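Local coordinates for protein O-methyltransferase (Saccharopolyspora spinosa, PDB 4CE0) that probably transfers a methyl group from S-adenosylmethionine to the 4'-hydroxyl of the rhamnose on spinosyn precursors, a magnesium-dependent step of antibiotic biosynthesis, at residues A[182-187]-A[193-198]; A[165-170]-A[189-194]; A[172-177]-A[200-205]; A[225-230]-A[234-239]. One frame throughout, in Å; residues are numbered along the deposited sequence.

Contact 1: residues A[182-187]-A[193-198]; sequences LRLDGD and MDSLRN. With MG (magnesium ion), chain C; SAH (S-adenosyl-L-homocysteine), chain B.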
# COMPACT_ATOMS: atom_id res chain seq x y z
N LEU A 182 -21.70 11.82 2.66
CA LEU A 182 -21.28 13.12 3.16
C LEU A 182 -20.52 12.87 4.43
O LEU A 182 -21.10 12.39 5.42
CB LEU A 182 -22.51 14.03 3.41
CG LEU A 182 -22.27 15.33 4.20
CD1 LEU A 182 -21.27 16.22 3.45
CD2 LEU A 182 -23.59 16.09 4.49
N ARG A 183 -19.21 13.11 4.39
CA ARG A 183 -18.35 12.87 5.55
C ARG A 183 -17.94 14.21 6.18
O ARG A 183 -17.42 15.08 5.50
CB ARG A 183 -17.14 12.03 5.17
CG ARG A 183 -16.34 11.56 6.38
CD ARG A 183 -15.18 10.60 6.03
NE ARG A 183 -14.99 9.82 7.22
CZ ARG A 183 -14.29 10.21 8.28
NH1 ARG A 183 -13.55 11.32 8.25
NH2 ARG A 183 -14.31 9.43 9.35
N LEU A 184 -18.25 14.37 7.47
CA LEU A 184 -17.94 15.61 8.21
C LEU A 184 -16.79 15.35 9.14
O LEU A 184 -16.85 14.46 10.01
CB LEU A 184 -19.13 16.10 9.00
CG LEU A 184 -20.17 16.96 8.29
CD1 LEU A 184 -20.82 16.23 7.16
CD2 LEU A 184 -21.19 17.38 9.31
N ASP A 185 -15.72 16.08 8.94
CA ASP A 185 -14.55 15.92 9.78
C ASP A 185 -13.93 17.29 9.98
O ASP A 185 -12.73 17.45 9.88
CB ASP A 185 -13.57 14.92 9.17
CG ASP A 185 -12.65 14.29 10.21
OD1 ASP A 185 -12.66 14.75 11.39
OD2 ASP A 185 -11.92 13.31 9.85
N GLY A 186 -14.79 18.28 10.20
CA GLY A 186 -14.38 19.53 10.81
C GLY A 186 -14.81 19.39 12.25
O GLY A 186 -15.94 18.98 12.54
N ASP A 187 -13.92 19.69 13.18
CA ASP A 187 -14.23 19.48 14.58
C ASP A 187 -15.19 20.52 15.17
O ASP A 187 -15.97 20.21 16.08
CB ASP A 187 -12.93 19.50 15.36
CG ASP A 187 -12.02 18.34 15.01
OD1 ASP A 187 -12.51 17.18 15.07
OD2 ASP A 187 -10.86 18.57 14.64
N MET A 193 -21.93 22.58 11.50
CA MET A 193 -23.21 23.19 11.10
C MET A 193 -23.24 23.67 9.63
O MET A 193 -24.18 23.37 8.87
CB MET A 193 -23.57 24.34 12.04
CG MET A 193 -25.00 24.83 11.88
SD MET A 193 -26.24 23.55 12.23
CE MET A 193 -26.17 23.40 14.01
N ASP A 194 -22.20 24.40 9.23
CA ASP A 194 -22.13 24.93 7.85
C ASP A 194 -22.15 23.81 6.82
O ASP A 194 -22.74 23.97 5.74
CB ASP A 194 -20.87 25.78 7.67
CG ASP A 194 -20.97 27.13 8.36
OD1 ASP A 194 -22.11 27.63 8.51
OD2 ASP A 194 -19.91 27.67 8.76
N SER A 195 -21.50 22.70 7.13
CA SER A 195 -21.50 21.56 6.26
C SER A 195 -22.88 20.92 6.19
O SER A 195 -23.38 20.61 5.12
CB SER A 195 -20.40 20.55 6.70
OG SER A 195 -20.42 19.42 5.85
N LEU A 196 -23.50 20.70 7.34
CA LEU A 196 -24.82 20.07 7.37
C LEU A 196 -25.85 20.95 6.70
O LEU A 196 -26.58 20.48 5.83
CB LEU A 196 -25.28 19.74 8.81
CG LEU A 196 -24.57 18.56 9.46
CD1 LEU A 196 -24.96 18.48 10.93
CD2 LEU A 196 -24.92 17.26 8.75
N ARG A 197 -25.91 22.21 7.11
CA ARG A 197 -26.91 23.14 6.53
C ARG A 197 -26.85 23.19 5.00
O ARG A 197 -27.87 23.20 4.33
CB ARG A 197 -26.72 24.56 7.04
CG ARG A 197 -27.15 24.75 8.48
CD ARG A 197 -27.30 26.23 8.88
NE ARG A 197 -27.50 26.32 10.32
CZ ARG A 197 -28.62 25.93 10.93
NH1 ARG A 197 -29.66 25.48 10.23
NH2 ARG A 197 -28.71 26.00 12.25
N ASN A 198 -25.64 23.23 4.45
CA ASN A 198 -25.49 23.37 3.01
C ASN A 198 -25.48 22.07 2.21
O ASN A 198 -25.88 22.09 1.04
CB ASN A 198 -24.24 24.21 2.71
CG ASN A 198 -24.34 25.65 3.29
OD1 ASN A 198 -25.12 26.44 2.81
ND2 ASN A 198 -23.54 25.96 4.31
MG MG C . -12.14 13.69 13.06
N SAH B . -7.34 12.98 8.58
CA SAH B . -8.59 13.70 8.82
CB SAH B . -8.54 15.20 8.70
CG SAH B . -9.61 16.20 9.14
SD SAH B . -8.71 17.41 10.15
C SAH B . -9.37 13.15 7.69
O SAH B . -10.38 13.76 7.40
OXT SAH B . -8.72 12.02 7.23
C5' SAH B . -9.81 18.87 10.07
C4' SAH B . -9.80 19.59 8.71
O4' SAH B . -10.92 20.45 8.60
C3' SAH B . -8.58 20.49 8.48
O3' SAH B . -7.96 20.06 7.29
C2' SAH B . -9.10 21.94 8.38
O2' SAH B . -8.42 22.84 7.49
C1' SAH B . -10.56 21.69 8.00
N9 SAH B . -11.55 22.71 8.43
C8 SAH B . -12.11 22.79 9.68
N7 SAH B . -13.00 23.79 9.67
C5 SAH B . -13.05 24.33 8.43
C6 SAH B . -13.77 25.38 7.86
N6 SAH B . -14.65 26.07 8.57
N1 SAH B . -13.57 25.71 6.54
C2 SAH B . -12.68 25.01 5.75
N3 SAH B . -11.95 24.00 6.34
C4 SAH B . -12.15 23.63 7.63
O HOH W 1 -10.16 13.22 12.30
O HOH W 2 -11.06 15.37 13.67
O HOH W 3 -10.98 12.91 14.86
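Strand 182-184 and helix 193-198 run nearly antiparallel, their axes 9.6 Å apart at an angle of 164° between chain directions, and Leu-184 and Ser-195 are the residues whose CA atoms lie nearest. Leu-182 and Leu-184, alternate residues of the strand, both turn their side chains to the helix. Leu-184 does most of the touching, and its two methyls divide the work. CD1 rests against Ser-195 OG at 3.5 Å, while CD2 meets CG of Leu-196 at 3.6 Å, the two leucine side chains crossing at about a right angle. With OG anti to the backbone N (chi1 179°), Ser-195 sets its hydroxyl against Leu-184, and there it is hydrogen-bonded to Thr-82 OG1 on strand 78-82, which satisfies a buried polar atom.

The opposite side of the strand carries charge. Arg-183 NH1 forms a 3.0 Å salt bridge to Asp-185 OD2, nearly in the guanidinium plane but 43° out of the carboxylate plane. That grip leaves Asp-185 OD1 to bind magnesium at 2.0 Å; Asp-212, Asp-213 and three waters complete the metal's shell. One face of the strand is thus apolar and helix-facing, and its C-terminal end carries a ligand: the strand-to-helix unit of a Rossmann-like methyltransferase, with the metal site at the C-terminal ends of neighbouring parallel strands 179-184 and 207-211.

Contact 2: residues A[165-170]-A[189-194]; sequences GWFRDT and YESTMD. With SAH (S-adenosyl-L-homocysteine), chain B.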
# COMPACT_ATOMS: atom_id res chain seq x y z
N GLY A 165 -11.56 26.81 0.47
CA GLY A 165 -12.11 28.01 1.08
C GLY A 165 -12.66 27.65 2.44
O GLY A 165 -12.69 26.48 2.81
N TRP A 166 -13.04 28.67 3.20
CA TRP A 166 -13.77 28.44 4.44
C TRP A 166 -15.16 27.97 4.06
O TRP A 166 -15.76 28.50 3.13
CB TRP A 166 -13.80 29.72 5.28
CG TRP A 166 -12.41 30.22 5.50
CD1 TRP A 166 -11.79 31.27 4.89
CD2 TRP A 166 -11.44 29.63 6.37
NE1 TRP A 166 -10.50 31.39 5.33
CE2 TRP A 166 -10.26 30.39 6.25
CE3 TRP A 166 -11.45 28.53 7.24
CZ2 TRP A 166 -9.11 30.10 6.98
CZ3 TRP A 166 -10.31 28.25 7.96
CH2 TRP A 166 -9.15 29.02 7.82
N PHE A 167 -15.67 26.95 4.76
CA PHE A 167 -17.00 26.41 4.47
C PHE A 167 -18.10 27.49 4.36
O PHE A 167 -18.99 27.44 3.49
CB PHE A 167 -17.40 25.41 5.56
CG PHE A 167 -16.49 24.22 5.65
CD1 PHE A 167 -15.69 23.84 4.58
CD2 PHE A 167 -16.42 23.49 6.83
CE1 PHE A 167 -14.85 22.72 4.67
CE2 PHE A 167 -15.59 22.38 6.94
CZ PHE A 167 -14.80 21.99 5.86
N ARG A 168 -18.05 28.46 5.24
CA ARG A 168 -19.07 29.53 5.22
C ARG A 168 -19.06 30.33 3.90
O ARG A 168 -20.09 30.84 3.47
CB ARG A 168 -18.93 30.44 6.44
CG ARG A 168 -17.64 31.24 6.56
CD ARG A 168 -17.74 32.18 7.78
NE ARG A 168 -17.19 33.52 7.54
CZ ARG A 168 -17.17 34.49 8.46
NH1 ARG A 168 -17.66 34.27 9.68
NH2 ARG A 168 -16.67 35.69 8.16
N ASP A 169 -17.91 30.39 3.26
CA ASP A 169 -17.79 31.05 1.96
C ASP A 169 -18.18 30.08 0.84
O ASP A 169 -18.93 30.46 -0.08
CB ASP A 169 -16.37 31.55 1.74
CG ASP A 169 -15.97 32.65 2.71
OD1 ASP A 169 -16.87 33.40 3.13
OD2 ASP A 169 -14.77 32.78 3.06
N THR A 170 -17.68 28.84 0.92
CA THR A 170 -17.72 27.93 -0.23
C THR A 170 -18.96 27.06 -0.38
O THR A 170 -19.32 26.71 -1.51
CB THR A 170 -16.49 26.97 -0.24
OG1 THR A 170 -16.44 26.23 1.00
CG2 THR A 170 -15.23 27.75 -0.42
N TYR A 189 -18.09 23.37 15.99
CA TYR A 189 -19.51 23.56 15.84
C TYR A 189 -19.84 24.21 14.51
O TYR A 189 -20.66 23.68 13.71
CB TYR A 189 -20.01 24.47 16.97
CG TYR A 189 -21.50 24.70 16.92
CD1 TYR A 189 -22.04 25.68 16.09
CD2 TYR A 189 -22.35 23.94 17.68
CE1 TYR A 189 -23.40 25.87 16.03
CE2 TYR A 189 -23.70 24.12 17.64
CZ TYR A 189 -24.23 25.08 16.82
OH TYR A 189 -25.60 25.26 16.80
N GLU A 190 -19.22 25.35 14.24
CA GLU A 190 -19.53 26.09 13.00
C GLU A 190 -19.25 25.30 11.71
O GLU A 190 -20.03 25.37 10.75
CB GLU A 190 -18.75 27.41 12.96
CG GLU A 190 -19.16 28.40 14.05
CD GLU A 190 -20.64 28.80 13.99
OE1 GLU A 190 -21.18 28.98 12.88
OE2 GLU A 190 -21.24 28.93 15.08
N SER A 191 -18.12 24.59 11.70
CA SER A 191 -17.72 23.78 10.55
C SER A 191 -18.76 22.70 10.29
O SER A 191 -19.22 22.50 9.16
CB SER A 191 -16.37 23.13 10.82
OG SER A 191 -15.37 24.11 11.07
N THR A 192 -19.15 22.01 11.37
CA THR A 192 -20.13 20.94 11.31
C THR A 192 -21.48 21.49 10.87
O THR A 192 -22.12 20.95 9.95
CB THR A 192 -20.27 20.24 12.69
OG1 THR A 192 -18.99 19.80 13.13
CG2 THR A 192 -21.20 19.06 12.61
N MET A 193 -21.93 22.58 11.50
CA MET A 193 -23.21 23.19 11.10
C MET A 193 -23.24 23.67 9.63
O MET A 193 -24.18 23.37 8.87
CB MET A 193 -23.57 24.34 12.04
CG MET A 193 -25.00 24.83 11.88
SD MET A 193 -26.24 23.55 12.23
CE MET A 193 -26.17 23.40 14.01
N ASP A 194 -22.20 24.40 9.23
CA ASP A 194 -22.13 24.93 7.85
C ASP A 194 -22.15 23.81 6.82
O ASP A 194 -22.74 23.97 5.74
CB ASP A 194 -20.87 25.78 7.67
CG ASP A 194 -20.97 27.13 8.36
OD1 ASP A 194 -22.11 27.63 8.51
OD2 ASP A 194 -19.91 27.67 8.76
N SAH B . -7.34 12.98 8.58
CA SAH B . -8.59 13.70 8.82
CB SAH B . -8.54 15.20 8.70
CG SAH B . -9.61 16.20 9.14
SD SAH B . -8.71 17.41 10.15
C SAH B . -9.37 13.15 7.69
O SAH B . -10.38 13.76 7.40
OXT SAH B . -8.72 12.02 7.23
C5' SAH B . -9.81 18.87 10.07
C4' SAH B . -9.80 19.59 8.71
O4' SAH B . -10.92 20.45 8.60
C3' SAH B . -8.58 20.49 8.48
O3' SAH B . -7.96 20.06 7.29
C2' SAH B . -9.10 21.94 8.38
O2' SAH B . -8.42 22.84 7.49
C1' SAH B . -10.56 21.69 8.00
N9 SAH B . -11.55 22.71 8.43
C8 SAH B . -12.11 22.79 9.68
N7 SAH B . -13.00 23.79 9.67
C5 SAH B . -13.05 24.33 8.43
C6 SAH B . -13.77 25.38 7.86
N6 SAH B . -14.65 26.07 8.57
N1 SAH B . -13.57 25.71 6.54
C2 SAH B . -12.68 25.01 5.75
N3 SAH B . -11.95 24.00 6.34
C4 SAH B . -12.15 23.63 7.63
O HOH W 4 -16.59 28.36 7.91
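With CG beside its backbone N (chi1 -62°), Phe-167 brings its ring against one face of the adenine of S-adenosylhomocysteine and toward helix 189-199, while the chi1 of -59° at Ser-191 brings OG to adenine N7. The adenine lies over one face of the phenylalanine ring and nearly parallel to it, with N1 standing 3.3 Å above the plane of the Phe-167 ring, over its centre. Across the protein contact the same ring offers CD2 to Ser-191 CB at 4.0 Å, and Ser-191 CA lies at the ring's edge, in its plane. At the root of the side chain, CB of Phe-167 meets CB of Asp-194 at 4.1 Å, so the short helix 167-170 leans on helix 189-199 through a phenylalanine whose face is given to the cofactor.

This is part of the adenine pocket of a Rossmann-like methyltransferase, lined here by the loop after strand 160-164 and the first turns of the helix after strand 179-184. Its polar reading of the base is divided between the segments. Phe-167 donates its backbone N-H to adenine N1 (3.0 Å, 162°), beside the N-cap residue Trp-166. Ser-191 OG donates to N7 of the S-adenosylhomocysteine, the two atoms 2.8 Å apart. A water takes up the 6-amino group, accepting from N6 of the ligand; it also accepts from the backbone N of Arg-168, whereas its bond to Asp-194 OD2 is weak. That carboxylate also has its OD2 alongside Arg-168 CB at 3.7 Å, whereas the guanidinium of Arg-168 leads away from it, Arg-168 NE standing 6.6 Å from Asp-194 OD2.

Contact 3: residues A[172-177]-A[200-205]; sequences PTAPIQ and YPKLSP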
# COMPACT_ATOMS: atom_id res chain seq x y z
N PRO A 172 -22.34 27.51 0.58
CA PRO A 172 -23.67 27.98 0.15
C PRO A 172 -23.88 27.92 -1.36
O PRO A 172 -25.00 27.67 -1.81
CB PRO A 172 -23.71 29.42 0.66
CG PRO A 172 -22.82 29.42 1.88
CD PRO A 172 -21.69 28.46 1.50
N THR A 173 -22.81 28.09 -2.12
CA THR A 173 -22.88 28.06 -3.57
C THR A 173 -22.08 26.89 -4.15
O THR A 173 -21.64 26.96 -5.29
CB THR A 173 -22.33 29.37 -4.13
OG1 THR A 173 -21.12 29.69 -3.42
CG2 THR A 173 -23.36 30.48 -3.93
N ALA A 174 -21.90 25.82 -3.38
CA ALA A 174 -21.06 24.74 -3.84
C ALA A 174 -21.58 24.19 -5.18
O ALA A 174 -22.78 24.04 -5.37
CB ALA A 174 -20.99 23.63 -2.80
N PRO A 175 -20.67 23.90 -6.12
CA PRO A 175 -21.11 23.31 -7.40
C PRO A 175 -21.42 21.80 -7.31
O PRO A 175 -21.31 21.06 -8.30
CB PRO A 175 -19.93 23.60 -8.34
CG PRO A 175 -18.74 23.68 -7.45
CD PRO A 175 -19.24 24.24 -6.13
N ILE A 176 -21.82 21.36 -6.13
CA ILE A 176 -22.22 19.97 -5.88
C ILE A 176 -23.73 19.85 -6.10
O ILE A 176 -24.50 20.65 -5.57
CB ILE A 176 -21.84 19.57 -4.44
CG1 ILE A 176 -20.31 19.59 -4.26
CG2 ILE A 176 -22.40 18.22 -4.09
CD1 ILE A 176 -19.85 19.55 -2.83
N GLN A 177 -24.17 18.86 -6.86
CA GLN A 177 -25.60 18.70 -7.14
C GLN A 177 -26.26 17.67 -6.24
O GLN A 177 -27.33 17.89 -5.68
CB GLN A 177 -25.83 18.28 -8.60
CG GLN A 177 -26.17 19.41 -9.54
CD GLN A 177 -25.04 20.40 -9.67
OE1 GLN A 177 -24.63 21.02 -8.69
NE2 GLN A 177 -24.53 20.54 -10.88
N TYR A 200 -26.34 18.57 3.53
CA TYR A 200 -27.32 17.54 3.83
C TYR A 200 -28.51 17.53 2.88
O TYR A 200 -28.98 16.47 2.51
CB TYR A 200 -27.88 17.66 5.24
CG TYR A 200 -28.72 16.45 5.59
CD1 TYR A 200 -28.12 15.25 5.90
CD2 TYR A 200 -30.13 16.50 5.60
CE1 TYR A 200 -28.86 14.13 6.22
CE2 TYR A 200 -30.89 15.36 5.91
CZ TYR A 200 -30.22 14.18 6.23
OH TYR A 200 -30.89 13.01 6.57
N PRO A 201 -29.01 18.72 2.49
CA PRO A 201 -30.15 18.73 1.56
C PRO A 201 -29.81 18.07 0.22
O PRO A 201 -30.73 17.57 -0.44
CB PRO A 201 -30.46 20.22 1.38
CG PRO A 201 -29.89 20.91 2.61
CD PRO A 201 -28.66 20.07 2.97
N LYS A 202 -28.53 18.02 -0.16
CA LYS A 202 -28.12 17.40 -1.43
C LYS A 202 -27.93 15.90 -1.32
O LYS A 202 -27.70 15.20 -2.33
CB LYS A 202 -26.81 18.03 -1.94
CG LYS A 202 -26.97 19.45 -2.42
CD LYS A 202 -25.66 20.22 -2.45
CE LYS A 202 -25.90 21.65 -2.96
NZ LYS A 202 -24.74 22.54 -2.68
N LEU A 203 -27.97 15.39 -0.09
CA LEU A 203 -27.80 13.98 0.17
C LEU A 203 -29.02 13.19 -0.27
O LEU A 203 -30.13 13.40 0.24
CB LEU A 203 -27.58 13.71 1.65
CG LEU A 203 -27.27 12.27 2.05
CD1 LEU A 203 -25.92 11.75 1.48
CD2 LEU A 203 -27.25 12.13 3.57
N SER A 204 -28.78 12.26 -1.19
CA SER A 204 -29.84 11.38 -1.68
C SER A 204 -30.44 10.53 -0.57
O SER A 204 -29.78 10.27 0.46
CB SER A 204 -29.30 10.45 -2.79
OG SER A 204 -28.65 11.19 -3.83
N PRO A 205 -31.70 10.10 -0.76
CA PRO A 205 -32.23 9.07 0.14
C PRO A 205 -31.44 7.78 0.01
O PRO A 205 -31.03 7.37 -1.08
CB PRO A 205 -33.69 8.90 -0.32
CG PRO A 205 -33.74 9.44 -1.69
CD PRO A 205 -32.72 10.55 -1.73
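An irregular loop, 172-177, lies beside the 3-10 turn and short strand of 200-205, and the two segments come nearest at Gln-177 and Lys-202, with CA atoms 6.4 Å apart. Within the Rossmann-like fold these are two connections: the loop leads into strand 179-184, and the turn follows helix 189-199 on the way to strand 207-211. They are bridged by one side chain, that of Lys-202. Its CG lies beside the backbone N (chi1 -70°), and from there the chain is fully extended, carrying the aliphatic part along the carbonyls of the loop. CG of Lys-202 passes 3.6 Å from Gln-177 O, and farther out its CE comes to 3.1 Å from Ile-176 O. The side chain of Ile-176 crosses the lysine at about a right angle, with its CG2 4.2 Å from Lys-202 CD, a loose apolar touch.

Ala-174 and Ile-176 both face the lysine side and are buried, Ala-174 against Leu-163 of strand 160-164 and Ile-176 against Trp-108 of strand 107-111. Backbone hydrogen bonds of Lys-202 and Ser-204 with Leu-179 fasten the turn to the start of the strand that the loop feeds. At the charged end, Lys-202 NZ is 3.5 Å from Ile-176 O, but the angle is poor for a hydrogen bond; its charge may still favour the carbonyl. Lys-202 NZ ends 3.9 Å from Ala-174 CB.

Contact 4: residues A[225-230]-A[234-239]; sequences GFRAEL and EPIHDI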
# COMPACT_ATOMS: atom_id res chain seq x y z
N GLY A 225 -28.37 19.84 17.20
CA GLY A 225 -29.07 21.09 16.93
C GLY A 225 -29.61 21.10 15.51
O GLY A 225 -30.73 21.50 15.25
N PHE A 226 -28.81 20.63 14.56
CA PHE A 226 -29.26 20.55 13.18
C PHE A 226 -30.39 19.52 13.04
O PHE A 226 -31.40 19.79 12.40
CB PHE A 226 -28.11 20.23 12.22
CG PHE A 226 -28.55 20.04 10.80
CD1 PHE A 226 -28.92 21.13 10.03
CD2 PHE A 226 -28.66 18.78 10.26
CE1 PHE A 226 -29.38 20.95 8.73
CE2 PHE A 226 -29.10 18.60 8.96
CZ PHE A 226 -29.45 19.68 8.20
N ARG A 227 -30.24 18.35 13.64
CA ARG A 227 -31.27 17.30 13.54
C ARG A 227 -32.63 17.75 14.10
O ARG A 227 -33.69 17.42 13.54
CB ARG A 227 -30.81 16.03 14.25
CG ARG A 227 -29.81 15.25 13.42
CD ARG A 227 -29.09 14.23 14.25
NE ARG A 227 -29.98 13.21 14.74
CZ ARG A 227 -30.35 12.12 14.08
NH1 ARG A 227 -29.89 11.87 12.87
NH2 ARG A 227 -31.18 11.25 14.66
N ALA A 228 -32.58 18.52 15.18
CA ALA A 228 -33.81 18.99 15.85
C ALA A 228 -34.60 19.97 15.00
O ALA A 228 -35.81 19.90 14.95
CB ALA A 228 -33.47 19.63 17.17
N GLU A 229 -33.90 20.88 14.32
CA GLU A 229 -34.55 21.86 13.46
C GLU A 229 -35.35 21.19 12.35
O GLU A 229 -36.53 21.45 12.20
CB GLU A 229 -33.53 22.83 12.86
CG GLU A 229 -34.17 23.93 12.00
CD GLU A 229 -33.17 24.96 11.53
OE1 GLU A 229 -31.97 24.82 11.86
OE2 GLU A 229 -33.58 25.92 10.84
N LEU A 230 -34.69 20.32 11.58
CA LEU A 230 -35.32 19.72 10.41
C LEU A 230 -36.13 18.46 10.71
O LEU A 230 -36.71 17.86 9.80
CB LEU A 230 -34.27 19.40 9.35
CG LEU A 230 -33.68 20.58 8.58
CD1 LEU A 230 -33.00 21.56 9.51
CD2 LEU A 230 -32.68 20.03 7.60
N GLU A 234 -33.63 9.63 11.80
CA GLU A 234 -32.93 8.40 11.41
C GLU A 234 -31.89 8.09 12.51
O GLU A 234 -31.23 9.00 13.00
CB GLU A 234 -32.32 8.55 10.01
CG GLU A 234 -33.40 8.65 8.88
CD GLU A 234 -33.71 10.09 8.39
OE1 GLU A 234 -34.01 10.96 9.23
OE2 GLU A 234 -33.68 10.36 7.17
N PRO A 235 -31.79 6.83 12.96
CA PRO A 235 -31.02 6.69 14.20
C PRO A 235 -29.52 6.78 13.96
O PRO A 235 -29.03 6.29 12.96
CB PRO A 235 -31.37 5.29 14.68
CG PRO A 235 -32.60 4.90 13.92
CD PRO A 235 -32.44 5.56 12.59
N ILE A 236 -28.82 7.32 14.94
CA ILE A 236 -27.38 7.43 14.90
C ILE A 236 -26.77 6.10 15.36
O ILE A 236 -27.12 5.58 16.42
CB ILE A 236 -26.92 8.61 15.78
CG1 ILE A 236 -27.36 9.94 15.13
CG2 ILE A 236 -25.45 8.58 16.00
CD1 ILE A 236 -27.43 11.12 16.08
N HIS A 237 -25.89 5.57 14.51
CA HIS A 237 -25.12 4.34 14.78
C HIS A 237 -23.72 4.76 15.18
O HIS A 237 -23.10 5.60 14.51
CB HIS A 237 -25.03 3.48 13.53
CG HIS A 237 -26.31 2.80 13.16
ND1 HIS A 237 -27.54 3.29 13.52
CD2 HIS A 237 -26.55 1.68 12.44
CE1 HIS A 237 -28.49 2.49 13.06
NE2 HIS A 237 -27.91 1.51 12.40
N ASP A 238 -23.24 4.21 16.28
CA ASP A 238 -21.87 4.38 16.68
C ASP A 238 -20.94 3.69 15.68
O ASP A 238 -21.32 2.73 15.01
CB ASP A 238 -21.67 3.79 18.07
CG ASP A 238 -20.23 3.87 18.55
OD1 ASP A 238 -19.67 4.98 18.64
OD2 ASP A 238 -19.67 2.79 18.84
N ILE A 239 -19.73 4.21 15.55
CA ILE A 239 -18.72 3.52 14.78
C ILE A 239 -17.74 2.90 15.76
O ILE A 239 -17.59 1.68 15.79
CB ILE A 239 -17.98 4.48 13.76
CG1 ILE A 239 -18.99 4.99 12.72
CG2 ILE A 239 -16.81 3.75 13.10
CD1 ILE A 239 -18.45 6.08 11.80
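Arg-227 reaches from its helix to a single backbone atom, Glu-234 O, and takes it with both terminal nitrogens. The bond from NH2 to Glu-234 O is the shorter and straighter, 2.8 Å with an N-H...O angle of 155°; that from NH1 to the same oxygen is 3.2 Å and more bent, at 135°. Seen from the arginine, the acceptor lies close to the guanidinium plane for both. Seen from the carbonyl, NH1 lies in its plane whereas NH2 is tilted from it. Two bonds converging on one oxygen fix the guanidinium's rotation, and a bend at chi3 (65°) is what turns the otherwise reaching chain end-on to it. The grip is on the main chain: the carboxylate of Glu-234 points elsewhere, OE1 standing 5.6 Å from Arg-227 NH1, and its OE2 accepts from the backbone N of Ser-249.

Packing flanks the guanidinium on one face. CD1 of Ile-236 sits over that face, offset toward the rim and 3.6 Å from Arg-227 NE, while CG1 of Ile-236 lies 3.8 Å from Arg-227 CZ. Trp-246 of strand 244-247 adds a cation-pi interaction with the same group, and Ile-236 also touches Tyr-214 and Ala-244.

Helix 219-230 is thereby pinned to the segment that runs on into one of the two outermost strands of the sheet within this chain, 237-238, antiparallel to its neighbour 244-247. On the helix, Phe-226 meets Met-193 and Leu-196 of helix 189-199.

How the contacts relate
Contact 1 is the buried one, contacts 2 and 3 are partly buried, and contact 4 lies at the surface. Contacts 1 and 2 share helix 189-199, including Met-193 and Asp-194, and both touch S-adenosylhomocysteine: one along the metal-bearing strand, the other at the adenine. Their chemistry is leucine packing beside a magnesium carboxylate in the first, and an aromatic ring laid against the adenine, with base-reading bonds, in the second. Contact 3 relies on a lysine's aliphatic stem, whereas contact 4 has a paired arginine-to-carbonyl bond. Helix 219-230 joins contacts 1 and 4, where Arg-197 and Glu-229 form a salt bridge and Phe-226 packs against Leu-196.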